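Local structure of hemolysin BL lytic component L1 (Bacillus cereus, 7NMQ) at residues Asn67-Leu70 with Asp71-Pro75; Asn58-Leu61 with Ser62-Asn65. The protein probably acts as one lytic component of the multi-part hemolysin BL enterotoxin, an alpha-helical pore-forming toxin of the ClyA-like family. All blocks are in the same frame, centred on the assembly; numbering follows the deposited sequence. Where two conformers were deposited one is given.

Contact 1: Asn67-Leu70 with Asp71-Pro75; sequences NYWL and DTAKP
Two backbone N-H groups grip the carbonyl oxygen of Tyr68: Thr72 N and Ala73 N each lie 2.9 Å from Tyr68 O and reach it from opposite faces of the carbonyl plane. The bond from Ala73 is the straighter, 166° at its hydrogen against 146° for Thr72. The next residue repeats this five-residue spacing: Lys74 N bonds Trp69 O at 2.8 Å. Asp71 N to Asn67 O keeps the ordinary four-residue spacing, so the helix 45-103 passes here from alpha to a wider pi-type turn, and Pro75, which has no N-H to give, adds a kink. This irregular turn lies in a long helix of the alpha-helical bundle typical of ClyA-like toxins, between helices 10-33 and 107-154. With CG anti to the backbone N (chi1 -175°), the Tyr68 ring swings forward along the helix, and Thr72 CB sits over one face, 3.9 Å from the ring centroid. Thr72 CG2 comes to 3.5 Å from Tyr68 CE1. The Trp69 indole leans the same way; Lys74 CB lies over its six-membered ring, 3.8 Å from the centroid, and the lysine chain crosses the indole at about a right angle. Ala73 CB fits obliquely between both aromatics, 3.8 Å from Trp69 CE3. Beyond, Asp25 OD1 accepts a hydrogen bond from Trp69 NE1 and forms a salt bridge with Lys74 NZ, tying both polar ends to helix 10-33.

Contact 2: Asn58-Leu61 with Ser62-Asn65; sequences NQEL and SRIN
Arg63 folds back over the preceding turn, laying one face of its guanidinium over Gln59 O and the CA of Glu60, both offset toward the rim of the group. A bend at chi3 (-73°) turns the chain back in this way. Arg63 NH2 then lies 3.5 Å from Glu60 CG, while NH1 approaches Gln59 CB at 3.8 Å. In the conformer given for Glu60, the carboxylate and guanidinium planes stand 52° apart and Glu60 OE2 stays 4.7 Å from Arg63 NH2, so the opposite charges are near but form no direct pair. There Asn36 bridges the two, its OD1 taking a hydrogen bond from Arg63 NH2 and its ND2 giving one to Glu60 OE2. On another side of the helix Ser62 OG sits beside its own backbone N (chi1 -58°) and donates to Asn58 O at 2.9 Å from above the carbonyl plane. Ser62 N reaches Asn58 O at the same 2.9 Å from the other face of that plane, so two donors share this oxygen; the buried hydroxyl also bonds Asn145 ND2. Leu61 and Ile64 meet more lightly, CD1 of the leucine 4.2 Å from CG2 of the isoleucine. Asn65 N closes the turn on Leu61 O at 2.8 Å. A serine hydroxyl bonded to the carbonyl four residues earlier is a familiar feature of alpha-helices, here on the face of helix 45-103 that packs against helix 107-154.

Both contacts belong to the long helix 45-103, with contact 2 first along the chain and contact 1 beginning after a single intervening residue; their centres are about 14 Å apart. Contact 2 lies farther out, about 20 Å from the centre of the chain against about 12 Å for contact 1. Its turns are regularly alpha-helical, whereas those of contact 1 widen and kink. Helix 107-154 packs against both. On another side of helix 45-103, contact 1 meets helix 10-33, and contact 2 meets Asn36 and Val37, just after that helix. The two contacts thus mark successive levels at which one long helix is joined to its neighbours in the elongated bundle.

Contact 1: Asn67-Leu70 with Asp71-Pro75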
loop_
_atom_site.group_PDB
_atom_site.type_symbol
_atom_site.label_atom_id
_atom_site.label_comp_id
_atom_site.label_asym_id
_atom_site.label_seq_id
_atom_site.Cartn_x
_atom_site.Cartn_y
_atom_site.Cartn_z
ATOM N N ASN A 67 -5.735 -4.761 -12.612
ATOM C CA ASN A 67 -5.267 -3.729 -13.564
ATOM C C ASN A 67 -5.836 -2.359 -13.181
ATOM O O ASN A 67 -5.145 -1.362 -13.385
ATOM C CB ASN A 67 -5.604 -4.110 -15.001
ATOM C CG ASN A 67 -4.610 -5.104 -15.547
ATOM O OD1 ASN A 67 -3.425 -4.799 -15.645
ATOM N ND2 ASN A 67 -5.053 -6.324 -15.769
ATOM N N TYR A 68 -7.015 -2.289 -12.573
ATOM C CA TYR A 68 -7.580 -1.000 -12.127
ATOM C C TYR A 68 -6.674 -0.467 -11.021
ATOM O O TYR A 68 -6.389 0.743 -11.013
ATOM C CB TYR A 68 -8.981 -1.154 -11.543
ATOM C CG TYR A 68 -9.620 0.158 -11.190
ATOM C CD1 TYR A 68 -10.290 0.895 -12.143
ATOM C CD2 TYR A 68 -9.536 0.667 -9.894
ATOM C CE1 TYR A 68 -10.870 2.112 -11.812
ATOM C CE2 TYR A 68 -10.150 1.861 -9.542
ATOM C CZ TYR A 68 -10.803 2.587 -10.511
ATOM O OH TYR A 68 -11.402 3.769 -10.200
ATOM N N TRP A 69 -6.259 -1.305 -10.083
ATOM C CA TRP A 69 -5.281 -0.871 -9.044
ATOM C C TRP A 69 -4.084 -0.258 -9.763
ATOM O O TRP A 69 -3.661 0.877 -9.434
ATOM C CB TRP A 69 -4.853 -1.999 -8.092
ATOM C CG TRP A 69 -3.587 -1.637 -7.384
ATOM C CD1 TRP A 69 -2.327 -2.077 -7.648
ATOM C CD2 TRP A 69 -3.448 -0.594 -6.398
ATOM N NE1 TRP A 69 -1.412 -1.421 -6.858
ATOM C CE2 TRP A 69 -2.069 -0.490 -6.097
ATOM C CE3 TRP A 69 -4.364 0.247 -5.760
ATOM C CZ2 TRP A 69 -1.582 0.393 -5.135
ATOM C CZ3 TRP A 69 -3.865 1.136 -4.834
ATOM C CH2 TRP A 69 -2.513 1.197 -4.522
ATOM N N LEU A 70 -3.462 -1.005 -10.663
ATOM C CA LEU A 70 -2.155 -0.594 -11.212
ATOM C C LEU A 70 -2.304 0.655 -12.071
ATOM O O LEU A 70 -1.380 1.497 -12.038
ATOM C CB LEU A 70 -1.536 -1.728 -12.033
ATOM C CG LEU A 70 -1.136 -3.000 -11.280
ATOM C CD1 LEU A 70 -0.856 -4.152 -12.265
ATOM C CD2 LEU A 70 0.059 -2.756 -10.361
ATOM N N ASP A 71 -3.389 0.809 -12.805
ATOM C CA ASP A 71 -3.463 1.829 -13.861
ATOM C C ASP A 71 -4.300 3.036 -13.444
ATOM O O ASP A 71 -4.112 4.092 -14.056
ATOM C CB ASP A 71 -4.004 1.256 -15.156
ATOM C CG ASP A 71 -3.155 0.135 -15.739
ATOM O OD1 ASP A 71 -1.945 0.083 -15.433
ATOM O OD2 ASP A 71 -3.696 -0.651 -16.514
ATOM N N THR A 72 -5.208 2.883 -12.489
ATOM C CA THR A 72 -6.155 3.965 -12.148
ATOM C C THR A 72 -6.057 4.327 -10.659
ATOM O O THR A 72 -5.820 5.525 -10.373
ATOM C CB THR A 72 -7.574 3.606 -12.581
ATOM O OG1 THR A 72 -7.525 3.293 -13.972
ATOM C CG2 THR A 72 -8.560 4.726 -12.308
ATOM N N ALA A 73 -6.228 3.393 -9.742
ATOM C CA ALA A 73 -6.272 3.723 -8.295
ATOM C C ALA A 73 -4.894 4.138 -7.794
ATOM O O ALA A 73 -4.749 5.192 -7.119
ATOM C CB ALA A 73 -6.792 2.565 -7.502
ATOM N N LYS A 74 -3.869 3.384 -8.153
ATOM C CA LYS A 74 -2.519 3.706 -7.648
ATOM C C LYS A 74 -2.130 5.128 -8.052
ATOM O O LYS A 74 -1.590 5.851 -7.204
ATOM C CB LYS A 74 -1.476 2.675 -8.081
ATOM C CG LYS A 74 -0.074 3.012 -7.586
ATOM C CD LYS A 74 0.889 1.893 -7.739
ATOM C CE LYS A 74 1.032 1.511 -9.192
ATOM N NZ LYS A 74 2.095 0.505 -9.320
ATOM N N PRO A 75 -2.230 5.544 -9.330
ATOM C CA PRO A 75 -1.798 6.899 -9.674
ATOM C C PRO A 75 -2.505 7.978 -8.863
ATOM O O PRO A 75 -1.892 9.010 -8.653
ATOM C CB PRO A 75 -2.142 7.061 -11.154
ATOM C CG PRO A 75 -2.183 5.646 -11.675
ATOM C CD PRO A 75 -2.571 4.755 -10.526
#

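Contact 2: Asn58-Leu61 with Ser62-Asn65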
loop_
_atom_site.group_PDB
_atom_site.type_symbol
_atom_site.label_atom_id
_atom_site.label_comp_id
_atom_site.label_asym_id
_atom_site.label_seq_id
_atom_site.Cartn_x
_atom_site.Cartn_y
_atom_site.Cartn_z
ATOM N N ASN A 58 -15.301 -14.904 -12.429
ATOM C CA ASN A 58 -14.749 -14.231 -11.233
ATOM C C ASN A 58 -13.265 -13.974 -11.442
ATOM O O ASN A 58 -12.763 -12.897 -11.040
ATOM C CB ASN A 58 -14.888 -15.049 -9.975
ATOM C CG ASN A 58 -16.321 -15.339 -9.573
ATOM O OD1 ASN A 58 -17.294 -14.625 -9.898
ATOM N ND2 ASN A 58 -16.441 -16.366 -8.798
ATOM N N GLN A 59 -12.532 -14.891 -12.059
ATOM C CA GLN A 59 -11.069 -14.745 -12.215
ATOM C C GLN A 59 -10.823 -13.637 -13.229
ATOM O O GLN A 59 -9.882 -12.852 -13.057
ATOM C CB GLN A 59 -10.391 -16.061 -12.627
ATOM C CG GLN A 59 -10.465 -17.109 -11.548
ATOM C CD GLN A 59 -9.721 -18.374 -11.887
ATOM O OE1 GLN A 59 -10.189 -19.209 -12.656
ATOM N NE2 GLN A 59 -8.540 -18.482 -11.358
ATOM N N GLU A 60 -11.607 -13.570 -14.298
ATOM C CA GLU A 60 -11.439 -12.478 -15.289
ATOM C C GLU A 60 -11.696 -11.136 -14.592
ATOM O O GLU A 60 -10.953 -10.175 -14.844
ATOM C CB GLU A 60 -12.371 -12.714 -16.477
ATOM C CG GLU A 60 -11.936 -13.901 -17.327
ATOM C CD GLU A 60 -13.050 -14.695 -17.960
ATOM O OE1 GLU A 60 -14.149 -14.150 -18.205
ATOM O OE2 GLU A 60 -12.789 -15.873 -18.181
ATOM N N LEU A 61 -12.688 -11.048 -13.714
ATOM C CA LEU A 61 -12.925 -9.760 -13.028
ATOM C C LEU A 61 -11.808 -9.488 -12.012
ATOM O O LEU A 61 -11.436 -8.324 -11.846
ATOM C CB LEU A 61 -14.282 -9.799 -12.341
ATOM C CG LEU A 61 -14.723 -8.474 -11.734
ATOM C CD1 LEU A 61 -14.786 -7.374 -12.777
ATOM C CD2 LEU A 61 -16.083 -8.684 -11.111
ATOM N N SER A 62 -11.224 -10.510 -11.401
ATOM C CA SER A 62 -10.105 -10.298 -10.463
ATOM C C SER A 62 -8.997 -9.589 -11.252
ATOM O O SER A 62 -8.291 -8.727 -10.686
ATOM C CB SER A 62 -9.577 -11.572 -9.873
ATOM O OG SER A 62 -10.576 -12.301 -9.183
ATOM N N ARG A 63 -8.753 -10.040 -12.502
ATOM C CA ARG A 63 -7.616 -9.476 -13.257
ATOM C C ARG A 63 -7.941 -8.048 -13.696
ATOM O O ARG A 63 -7.033 -7.162 -13.680
ATOM C CB ARG A 63 -7.186 -10.376 -14.411
ATOM C CG ARG A 63 -6.703 -11.752 -13.951
ATOM C CD ARG A 63 -6.034 -12.576 -15.027
ATOM N NE ARG A 63 -6.973 -13.072 -15.985
ATOM C CZ ARG A 63 -7.675 -14.221 -15.905
ATOM N NH1 ARG A 63 -7.491 -15.130 -14.963
ATOM N NH2 ARG A 63 -8.495 -14.484 -16.886
ATOM N N ILE A 64 -9.193 -7.776 -14.011
ATOM C CA ILE A 64 -9.649 -6.377 -14.287
ATOM C C ILE A 64 -9.411 -5.536 -13.035
ATOM O O ILE A 64 -8.901 -4.407 -13.166
ATOM C CB ILE A 64 -11.115 -6.378 -14.706
ATOM C CG1 ILE A 64 -11.207 -6.909 -16.138
ATOM C CG2 ILE A 64 -11.794 -5.033 -14.552
ATOM C CD1 ILE A 64 -12.577 -7.154 -16.564
ATOM N N ASN A 65 -9.790 -6.027 -11.866
ATOM C CA ASN A 65 -9.616 -5.214 -10.633
ATOM C C ASN A 65 -8.131 -4.975 -10.386
ATOM O O ASN A 65 -7.738 -3.884 -9.886
ATOM C CB ASN A 65 -10.270 -5.890 -9.436
ATOM C CG ASN A 65 -11.769 -5.819 -9.454
ATOM O OD1 ASN A 65 -12.355 -5.029 -10.178
ATOM N ND2 ASN A 65 -12.368 -6.700 -8.680
#